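Side-chain contacts in extracellular solute-binding protein, family 1 (Bifidobacterium longum subsp. infantis ATCC 15697, PDB 3QUF), which probably captures a solute, perhaps a sugar, outside the cell and delivers it to an ABC-type importer: residues Leu354-Val357 with Val358-Phe362; Met262-Gly265 with Pro266-Pro270; Phe163-Met166 with Gly167-Ile170; Arg308-Asp311 with Lys312-Ala315. All coordinates share one frame; numbering follows the deposited sequence.

Contact 1: Leu354-Val357 with Val358-Phe362; sequences LKDV and VDNYF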
loop_
_atom_site.group_PDB
_atom_site.type_symbol
_atom_site.label_atom_id
_atom_site.label_comp_id
_atom_site.label_asym_id
_atom_site.label_seq_id
_atom_site.Cartn_x
_atom_site.Cartn_y
_atom_site.Cartn_z
ATOM N N LEU A 354 8.035 -11.691 -10.601
ATOM C CA LEU A 354 6.902 -11.276 -9.780
ATOM C C LEU A 354 5.632 -12.078 -10.100
ATOM O O LEU A 354 4.567 -11.794 -9.569
ATOM C CB LEU A 354 6.635 -9.791 -10.006
ATOM C CG LEU A 354 7.709 -8.827 -9.510
ATOM C CD1 LEU A 354 7.416 -7.419 -10.001
ATOM C CD2 LEU A 354 7.754 -8.872 -8.014
ATOM N N LYS A 355 5.730 -13.088 -10.972
ATOM C CA LYS A 355 4.496 -13.750 -11.414
ATOM C C LYS A 355 3.719 -14.343 -10.262
ATOM O O LYS A 355 2.521 -14.104 -10.186
ATOM C CB LYS A 355 4.774 -14.847 -12.425
ATOM C CG LYS A 355 3.481 -15.465 -12.977
ATOM C CD LYS A 355 3.788 -16.551 -13.993
ATOM C CE LYS A 355 2.505 -17.147 -14.595
ATOM N NZ LYS A 355 1.602 -16.079 -15.070
ATOM N N ASP A 356 4.380 -15.079 -9.370
ATOM C CA ASP A 356 3.734 -15.677 -8.153
ATOM C C ASP A 356 3.066 -14.608 -7.310
ATOM O O ASP A 356 1.861 -14.693 -6.996
ATOM C CB ASP A 356 4.751 -16.491 -7.325
ATOM C CG ASP A 356 4.133 -17.166 -6.033
ATOM O OD1 ASP A 356 3.007 -17.740 -6.071
ATOM O OD2 ASP A 356 4.816 -17.158 -4.967
ATOM N N VAL A 357 3.821 -13.587 -6.934
ATOM C CA VAL A 357 3.272 -12.568 -6.056
ATOM C C VAL A 357 2.087 -11.841 -6.700
ATOM O O VAL A 357 1.088 -11.564 -6.052
ATOM C CB VAL A 357 4.351 -11.629 -5.443
ATOM C CG1 VAL A 357 5.248 -12.428 -4.502
ATOM C CG2 VAL A 357 5.170 -10.942 -6.458
ATOM N N VAL A 358 2.162 -11.579 -7.994
ATOM C CA VAL A 358 1.057 -10.926 -8.666
ATOM C C VAL A 358 -0.135 -11.854 -8.856
ATOM O O VAL A 358 -1.267 -11.504 -8.477
ATOM C CB VAL A 358 1.489 -10.297 -9.980
ATOM C CG1 VAL A 358 0.300 -9.765 -10.790
ATOM C CG2 VAL A 358 2.485 -9.156 -9.637
ATOM N N ASP A 359 0.086 -13.026 -9.454
ATOM C CA ASP A 359 -1.039 -13.896 -9.753
ATOM C C ASP A 359 -1.688 -14.540 -8.536
ATOM O O ASP A 359 -2.903 -14.714 -8.519
ATOM C CB ASP A 359 -0.637 -15.015 -10.694
ATOM C CG ASP A 359 -0.397 -14.538 -12.120
ATOM O OD1 ASP A 359 -0.578 -13.331 -12.444
ATOM O OD2 ASP A 359 0.012 -15.408 -12.899
ATOM N N ASN A 360 -0.896 -14.905 -7.536
ATOM C CA ASN A 360 -1.409 -15.694 -6.435
ATOM C C ASN A 360 -1.705 -14.898 -5.165
ATOM O O ASN A 360 -2.306 -15.425 -4.234
ATOM C CB ASN A 360 -0.480 -16.864 -6.171
ATOM C CG ASN A 360 -0.393 -17.783 -7.369
ATOM O OD1 ASN A 360 -1.412 -18.051 -8.029
ATOM N ND2 ASN A 360 0.825 -18.198 -7.715
ATOM N N TYR A 361 -1.277 -13.627 -5.133
ATOM C CA TYR A 361 -1.502 -12.769 -3.982
ATOM C C TYR A 361 -2.191 -11.491 -4.388
ATOM O O TYR A 361 -3.282 -11.218 -3.907
ATOM C CB TYR A 361 -0.189 -12.552 -3.148
ATOM C CG TYR A 361 0.301 -13.880 -2.680
ATOM C CD1 TYR A 361 -0.177 -14.452 -1.496
ATOM C CD2 TYR A 361 1.148 -14.640 -3.489
ATOM C CE1 TYR A 361 0.226 -15.715 -1.119
ATOM C CE2 TYR A 361 1.558 -15.919 -3.103
ATOM C CZ TYR A 361 1.055 -16.453 -1.941
ATOM O OH TYR A 361 1.439 -17.726 -1.567
ATOM N N PHE A 362 -1.589 -10.677 -5.246
ATOM C CA PHE A 362 -2.224 -9.419 -5.648
ATOM C C PHE A 362 -3.596 -9.661 -6.299
ATOM O O PHE A 362 -4.604 -9.089 -5.887
ATOM C CB PHE A 362 -1.315 -8.605 -6.569
ATOM C CG PHE A 362 -1.965 -7.358 -7.074
ATOM C CD1 PHE A 362 -2.223 -6.309 -6.237
ATOM C CD2 PHE A 362 -2.327 -7.260 -8.413
ATOM C CE1 PHE A 362 -2.870 -5.173 -6.720
ATOM C CE2 PHE A 362 -2.978 -6.121 -8.886
ATOM C CZ PHE A 362 -3.224 -5.086 -8.022
HETATM O O HOH W 1 4.019 -18.495 -2.628
#
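K355 and D359, one turn apart on the short helix 355-362, are joined by an i to i+4 salt bridge, and the helix ends in a wider pi-type turn at 358-362. Its tight side is apolar: L354 CB lies 4.2 Å from V358 CG2, while L354 and V357 both rest on V281 of strand 279-282. In the pi-type turn F362 N donates to V357 O at 2.9 Å, and Y361 N makes just a weak bond to the same oxygen. The other side is polar and looser. D356 CG stands anti to its own N (chi1 -179°), which carries the carboxylate along the helix to N360; N360 ND2 donates to D356 OD1 at 2.8 Å, nearly straight at 173°, on the anti lone pair of that oxygen. A water bridges D356 OD2 and Y361 OH, whose ring stands almost perpendicular to the carboxylate. With an alanine at D356, N360 ND2 would probably lose this acceptor and the water one of its two anchors, leaving the amide freer to turn. Farther round, the K355 chain runs extended until it bends at its last torsion, so that NZ reaches D359 OD2 on the syn side at 2.8 Å.

Contact 2: Met262-Gly265 with Pro266-Pro270; sequences MRSG and PWDLP
S264 OG donates a hydrogen bond to D268 OD2 where strand 259-264 gives way to the 3-10 turn 266-268; the modelled 2.3 Å is implausibly short, so the exact length is doubtful. OG is anti to the serine N (chi1 -168°), which swings it off the strand toward the carboxylate. Beside it, G265 lies against the indole of W267: its CA sits 3.5 Å from the centroid of the six-membered ring and only 8° off the normal, a CH-pi contact over the face. W267 takes the sterically demanding chi1 of 54°, with CG between N and the carbonyl carbon, and this folds the ring back over the glycine, whose lack of a side chain lets the ring lie so close to CA. The turn itself is closed by D268 N, which donates to G265 O at 3.0 Å from above the carbonyl plane.

One shell out, K251 forms a salt bridge with D268 OD1, the oxygen that S264 does not use. M262, a selenomethionine, brings CE to 3.9 Å from D268 OD2 and packs against helix 247-255. R263 NH1 comes to the edge of the indole, 3.9 Å from W267 CZ2, while its NE is bonded to N296. S264 is also backbone-bonded to A140 of strand 135-144. The K251 salt bridge would be expected to favour the ionised form of the buried D268, which ties the 3-10 turn to the strand end through S264, at a distance that remains uncertain.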
loop_
_atom_site.group_PDB
_atom_site.type_symbol
_atom_site.label_atom_id
_atom_site.label_comp_id
_atom_site.label_asym_id
_atom_site.label_seq_id
_atom_site.Cartn_x
_atom_site.Cartn_y
_atom_site.Cartn_z
HETATM N N MSE A 262 15.445 -9.278 1.787
HETATM C CA MSE A 262 15.033 -7.888 2.015
HETATM C C MSE A 262 13.587 -7.712 1.592
HETATM O O MSE A 262 13.114 -8.459 0.736
HETATM C CB MSE A 262 15.929 -6.957 1.179
HETATM C CG MSE A 262 15.602 -6.942 -0.298
HETATM SE SE MSE A 262 16.654 -5.588 -1.286
HETATM C CE MSE A 262 15.906 -4.018 -0.653
ATOM N N ARG A 263 12.912 -6.725 2.180
ATOM C CA ARG A 263 11.614 -6.310 1.718
ATOM C C ARG A 263 11.830 -5.287 0.615
ATOM O O ARG A 263 12.530 -4.294 0.797
ATOM C CB ARG A 263 10.821 -5.730 2.883
ATOM C CG ARG A 263 9.433 -5.310 2.550
ATOM C CD ARG A 263 9.328 -3.897 2.029
ATOM N NE ARG A 263 7.936 -3.416 1.972
ATOM C CZ ARG A 263 7.586 -2.203 1.596
ATOM N NH1 ARG A 263 8.508 -1.301 1.262
ATOM N NH2 ARG A 263 6.305 -1.873 1.584
ATOM N N SER A 264 11.209 -5.506 -0.531
ATOM C CA SER A 264 11.252 -4.509 -1.587
ATOM C C SER A 264 10.020 -4.612 -2.473
ATOM O O SER A 264 8.979 -5.117 -2.056
ATOM C CB SER A 264 12.538 -4.638 -2.396
ATOM O OG SER A 264 12.704 -3.492 -3.249
ATOM N N GLY A 265 10.101 -4.020 -3.651
ATOM C CA GLY A 265 8.970 -4.001 -4.551
ATOM C C GLY A 265 9.458 -3.758 -5.965
ATOM O O GLY A 265 10.646 -3.738 -6.230
ATOM N N PRO A 266 8.517 -3.603 -6.902
ATOM C CA PRO A 266 8.859 -3.595 -8.322
ATOM C C PRO A 266 9.852 -2.493 -8.699
ATOM O O PRO A 266 10.623 -2.625 -9.686
ATOM C CB PRO A 266 7.501 -3.365 -8.977
ATOM C CG PRO A 266 6.540 -4.024 -8.057
ATOM C CD PRO A 266 7.074 -3.743 -6.676
ATOM N N TRP A 267 9.794 -1.403 -7.941
ATOM C CA TRP A 267 10.727 -0.259 -8.107
ATOM C C TRP A 267 12.214 -0.650 -8.060
ATOM O O TRP A 267 13.072 0.008 -8.705
ATOM C CB TRP A 267 10.389 0.846 -7.070
ATOM C CG TRP A 267 10.354 0.375 -5.607
ATOM C CD1 TRP A 267 11.398 0.341 -4.734
ATOM C CD2 TRP A 267 9.215 -0.107 -4.887
ATOM N NE1 TRP A 267 10.987 -0.151 -3.511
ATOM C CE2 TRP A 267 9.650 -0.436 -3.585
ATOM C CE3 TRP A 267 7.871 -0.309 -5.222
ATOM C CZ2 TRP A 267 8.787 -0.945 -2.624
ATOM C CZ3 TRP A 267 7.013 -0.810 -4.263
ATOM C CH2 TRP A 267 7.484 -1.127 -2.979
ATOM N N ASP A 268 12.567 -1.700 -7.323
ATOM C CA ASP A 268 13.953 -2.173 -7.242
ATOM C C ASP A 268 14.352 -3.224 -8.281
ATOM O O ASP A 268 15.474 -3.689 -8.279
ATOM C CB ASP A 268 14.240 -2.748 -5.860
ATOM C CG ASP A 268 14.478 -1.669 -4.813
ATOM O OD1 ASP A 268 14.776 -0.517 -5.195
ATOM O OD2 ASP A 268 14.415 -1.994 -3.604
ATOM N N LEU A 269 13.439 -3.625 -9.155
ATOM C CA LEU A 269 13.757 -4.730 -10.067
ATOM C C LEU A 269 14.905 -4.405 -11.004
ATOM O O LEU A 269 15.730 -5.263 -11.264
ATOM C CB LEU A 269 12.557 -5.115 -10.908
ATOM C CG LEU A 269 11.680 -6.144 -10.236
ATOM C CD1 LEU A 269 10.364 -6.194 -11.008
ATOM C CD2 LEU A 269 12.408 -7.502 -10.232
ATOM N N PRO A 270 14.952 -3.181 -11.519
ATOM C CA PRO A 270 16.039 -2.862 -12.452
ATOM C C PRO A 270 17.422 -2.993 -11.827
ATOM O O PRO A 270 18.334 -3.571 -12.426
ATOM C CB PRO A 270 15.754 -1.413 -12.819
ATOM C CG PRO A 270 14.318 -1.288 -12.731
ATOM C CD PRO A 270 13.914 -2.136 -11.541
#

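Contact 3: Phe163-Met166 with Gly167-Ile170; sequences FIEM and GKKI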
loop_
_atom_site.group_PDB
_atom_site.type_symbol
_atom_site.label_atom_id
_atom_site.label_comp_id
_atom_site.label_asym_id
_atom_site.label_seq_id
_atom_site.Cartn_x
_atom_site.Cartn_y
_atom_site.Cartn_z
ATOM N N PHE A 163 10.665 -19.143 8.859
ATOM C CA PHE A 163 11.515 -18.003 8.546
ATOM C C PHE A 163 12.546 -17.731 9.641
ATOM O O PHE A 163 13.709 -17.395 9.347
ATOM C CB PHE A 163 10.633 -16.766 8.314
ATOM C CG PHE A 163 11.390 -15.473 8.127
ATOM C CD1 PHE A 163 12.022 -15.192 6.937
ATOM C CD2 PHE A 163 11.378 -14.500 9.113
ATOM C CE1 PHE A 163 12.689 -13.970 6.753
ATOM C CE2 PHE A 163 12.023 -13.291 8.932
ATOM C CZ PHE A 163 12.682 -13.040 7.742
ATOM N N ILE A 164 12.137 -17.867 10.898
ATOM C CA ILE A 164 13.054 -17.657 12.015
ATOM C C ILE A 164 14.126 -18.761 11.963
ATOM O O ILE A 164 15.330 -18.478 12.089
ATOM C CB ILE A 164 12.329 -17.639 13.375
ATOM C CG1 ILE A 164 11.494 -16.358 13.514
ATOM C CG2 ILE A 164 13.331 -17.713 14.537
ATOM C CD1 ILE A 164 10.572 -16.324 14.735
ATOM N N GLU A 165 13.695 -19.999 11.749
ATOM C CA GLU A 165 14.642 -21.130 11.682
ATOM C C GLU A 165 15.622 -20.945 10.510
ATOM O O GLU A 165 16.816 -21.186 10.670
ATOM C CB GLU A 165 13.907 -22.458 11.538
ATOM C CG GLU A 165 13.171 -22.918 12.800
ATOM C CD GLU A 165 14.069 -23.044 14.057
ATOM O OE1 GLU A 165 15.109 -23.744 13.998
ATOM O OE2 GLU A 165 13.724 -22.438 15.106
HETATM N N MSE A 166 15.127 -20.474 9.363
HETATM C CA MSE A 166 15.989 -20.211 8.207
HETATM C C MSE A 166 16.993 -19.107 8.510
HETATM O O MSE A 166 18.169 -19.223 8.143
HETATM C CB MSE A 166 15.154 -19.812 6.992
HETATM C CG MSE A 166 15.938 -19.642 5.692
HETATM SE SE MSE A 166 14.974 -18.570 4.398
HETATM C CE MSE A 166 14.746 -16.947 5.478
ATOM N N GLY A 167 16.532 -18.065 9.173
ATOM C CA GLY A 167 17.356 -16.921 9.494
ATOM C C GLY A 167 18.519 -17.317 10.402
ATOM O O GLY A 167 19.639 -16.829 10.227
ATOM N N LYS A 168 18.230 -18.160 11.391
ATOM C CA LYS A 168 19.245 -18.543 12.382
ATOM C C LYS A 168 20.372 -19.264 11.679
ATOM O O LYS A 168 21.548 -19.033 11.991
ATOM C CB LYS A 168 18.637 -19.391 13.503
ATOM C CG LYS A 168 17.720 -18.581 14.404
ATOM C CD LYS A 168 17.310 -19.246 15.715
ATOM C CE LYS A 168 16.193 -20.254 15.545
ATOM N NZ LYS A 168 16.120 -21.130 16.773
ATOM N N LYS A 169 20.007 -20.120 10.732
ATOM C CA LYS A 169 20.969 -20.882 9.948
ATOM C C LYS A 169 21.813 -19.995 9.054
ATOM O O LYS A 169 23.004 -20.211 8.925
ATOM C CB LYS A 169 20.266 -21.919 9.094
ATOM C CG LYS A 169 19.561 -23.016 9.881
ATOM C CD LYS A 169 18.841 -23.980 8.931
ATOM C CE LYS A 169 17.951 -25.014 9.648
ATOM N NZ LYS A 169 16.861 -25.521 8.730
ATOM N N ILE A 170 21.191 -19.012 8.400
ATOM C CA ILE A 170 21.940 -18.093 7.568
ATOM C C ILE A 170 22.925 -17.301 8.419
ATOM O O ILE A 170 24.057 -17.054 7.997
ATOM C CB ILE A 170 21.002 -17.109 6.794
ATOM C CG1 ILE A 170 20.233 -17.848 5.696
ATOM C CG2 ILE A 170 21.797 -15.953 6.201
ATOM C CD1 ILE A 170 19.067 -16.979 5.060
#
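E165 OE2 and K168 NZ form an i to i+3 salt bridge at 3.2 Å along the exposed side of the alpha-helix 160-172, long enough that the hydrogen bond within it is weak. The two side chains run side by side in the same direction; E165 bends at chi2 and K168 at chi3, which brings CE as well as NZ up to the carboxylate. There K168 CE also touches I164 CG2. K169 turns its amine elsewhere, to the hydroxyl of Y153. Along the backbone, G167 N donates to F163 O at 2.9 Å, K168 N to I164 O at 3.0 Å and I170 N to M166 O at 3.0 Å. The link from K169 N to E165 O is stretched to 3.4 Å and weak, and the methylenes of K169 lie along that carbonyl, CG 3.4 Å from E165 O. Farther along, K168 O accepts from S172 OG.

The buried side is packed by apolar groups. In the conformer described, one of two, selenomethionine M166 points the same way as I170, with M166 CG tentatively 4.2 Å from I170 CD1. I170 presses on L148 of helix 145-150, as M166 may too, I164 packs on helix 223-234, and the F163 ring meets those of W160 and F141, the latter on strand 135-144.

Contact 4: Arg308-Asp311 with Lys312-Ala315; sequences RASD and KEKA
S310 is the N-cap of helix 311-324: its backbone is still extended, with psi at 165°, whereas D311 onward takes helical angles. The first turn then closes through K314 N to S310 O at 2.9 Å and A315 N to D311 O at 3.0 Å. S310 and E313 make a capping box. The serine OG, held between its own N and carbonyl carbon by a chi1 of 77°, accepts from E313 N at 2.9 Å; in return E313 OE1 takes the S310 N-H at 2.9 Å, almost straight at 176°, though the donor lies well above the carboxylate plane. A water bonded to S310 OG at 2.8 Å also donates weakly to E313 OE2. A leucine in place of E313 would probably leave the S310 N-H without its acceptor and keep just the serine half of the box. A309 CB sits between E313 OE1 and K314 CG, 3.8 Å from the latter. The E313 carboxylate lies near the start of the helix, whose dipole would be expected to favour its negative charge. The turn lies beside strand 30-36, with K312 touching T30 and E313 touching I32, while R308 on the incoming loop donates to G80 O just beyond helix 67-79.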
loop_
_atom_site.group_PDB
_atom_site.type_symbol
_atom_site.label_atom_id
_atom_site.label_comp_id
_atom_site.label_asym_id
_atom_site.label_seq_id
_atom_site.Cartn_x
_atom_site.Cartn_y
_atom_site.Cartn_z
ATOM N N ARG A 308 -20.327 19.496 -4.832
ATOM C CA ARG A 308 -20.687 20.857 -5.190
ATOM C C ARG A 308 -20.200 21.163 -6.599
ATOM O O ARG A 308 -19.089 21.705 -6.814
ATOM C CB ARG A 308 -20.115 21.855 -4.179
ATOM C CG ARG A 308 -20.442 23.306 -4.475
ATOM C CD ARG A 308 -20.712 24.084 -3.260
ATOM N NE ARG A 308 -19.576 24.062 -2.357
ATOM C CZ ARG A 308 -18.566 24.915 -2.432
ATOM N NH1 ARG A 308 -17.573 24.803 -1.560
ATOM N NH2 ARG A 308 -18.532 25.869 -3.346
ATOM N N ALA A 309 -21.023 20.788 -7.552
ATOM C CA ALA A 309 -20.703 20.872 -8.997
ATOM C C ALA A 309 -22.047 20.834 -9.671
ATOM O O ALA A 309 -22.997 20.330 -9.092
ATOM C CB ALA A 309 -19.863 19.733 -9.484
ATOM N N SER A 310 -22.108 21.322 -10.891
ATOM C CA SER A 310 -23.366 21.355 -11.619
ATOM C C SER A 310 -23.729 19.936 -12.079
ATOM O O SER A 310 -22.894 19.029 -12.119
ATOM C CB SER A 310 -23.255 22.272 -12.810
ATOM O OG SER A 310 -22.537 21.638 -13.849
ATOM N N ASP A 311 -24.983 19.766 -12.470
ATOM C CA ASP A 311 -25.422 18.515 -12.996
ATOM C C ASP A 311 -24.563 18.079 -14.192
ATOM O O ASP A 311 -24.133 16.910 -14.264
ATOM C CB ASP A 311 -26.894 18.615 -13.373
ATOM C CG ASP A 311 -27.817 18.690 -12.141
ATOM O OD1 ASP A 311 -27.314 18.571 -10.978
ATOM O OD2 ASP A 311 -29.051 18.843 -12.352
ATOM N N LYS A 312 -24.333 19.001 -15.116
ATOM C CA LYS A 312 -23.559 18.654 -16.319
ATOM C C LYS A 312 -22.099 18.404 -15.994
ATOM O O LYS A 312 -21.460 17.528 -16.600
ATOM C CB LYS A 312 -23.673 19.701 -17.388
ATOM C CG LYS A 312 -24.976 19.595 -18.155
ATOM C CD LYS A 312 -25.023 18.349 -19.012
ATOM C CE LYS A 312 -26.348 18.273 -19.735
ATOM N NZ LYS A 312 -26.306 17.160 -20.734
ATOM N N GLU A 313 -21.578 19.154 -15.033
ATOM C CA GLU A 313 -20.215 18.956 -14.618
ATOM C C GLU A 313 -20.038 17.563 -14.006
ATOM O O GLU A 313 -19.062 16.858 -14.299
ATOM C CB GLU A 313 -19.784 20.028 -13.619
ATOM C CG GLU A 313 -19.502 21.384 -14.290
ATOM C CD GLU A 313 -19.665 22.592 -13.401
ATOM O OE1 GLU A 313 -19.753 22.463 -12.149
ATOM O OE2 GLU A 313 -19.719 23.721 -14.001
ATOM N N LYS A 314 -20.979 17.170 -13.152
ATOM C CA LYS A 314 -20.939 15.855 -12.559
ATOM C C LYS A 314 -20.990 14.765 -13.618
ATOM O O LYS A 314 -20.234 13.783 -13.558
ATOM C CB LYS A 314 -22.051 15.690 -11.535
ATOM C CG LYS A 314 -21.748 16.498 -10.242
ATOM C CD LYS A 314 -22.671 16.213 -9.047
ATOM C CE LYS A 314 -24.108 16.316 -9.379
ATOM N NZ LYS A 314 -25.042 15.701 -8.315
ATOM N N ALA A 315 -21.868 14.945 -14.586
ATOM C CA ALA A 315 -21.998 13.971 -15.686
ATOM C C ALA A 315 -20.679 13.820 -16.467
ATOM O O ALA A 315 -20.235 12.737 -16.824
ATOM C CB ALA A 315 -23.118 14.387 -16.612
HETATM O O HOH W 2 -22.411 23.370 -16.048
#

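In the fold
All four contacts are local and follow one another in series, none enclosing or crossing another. From the N terminus, contact 3 comes first, within helix 160-172. Contact 2 then turns the chain from strand 259-264 into helix 269-274. Contact 4 starts helix 311-324 after strand 295-305, and contact 1 spans helix 355-362. Just one pair touches: L354 of contact 1 packs on L269 and P266 of contact 2, bringing helix 355-362 against the turn after strand 259-264. Contact 3 stays about 7 Å from contact 2 at nearest atoms. Contact 4 lies across the chain's centre from contacts 2 and 3, its centre about 58 Å from that of contact 3.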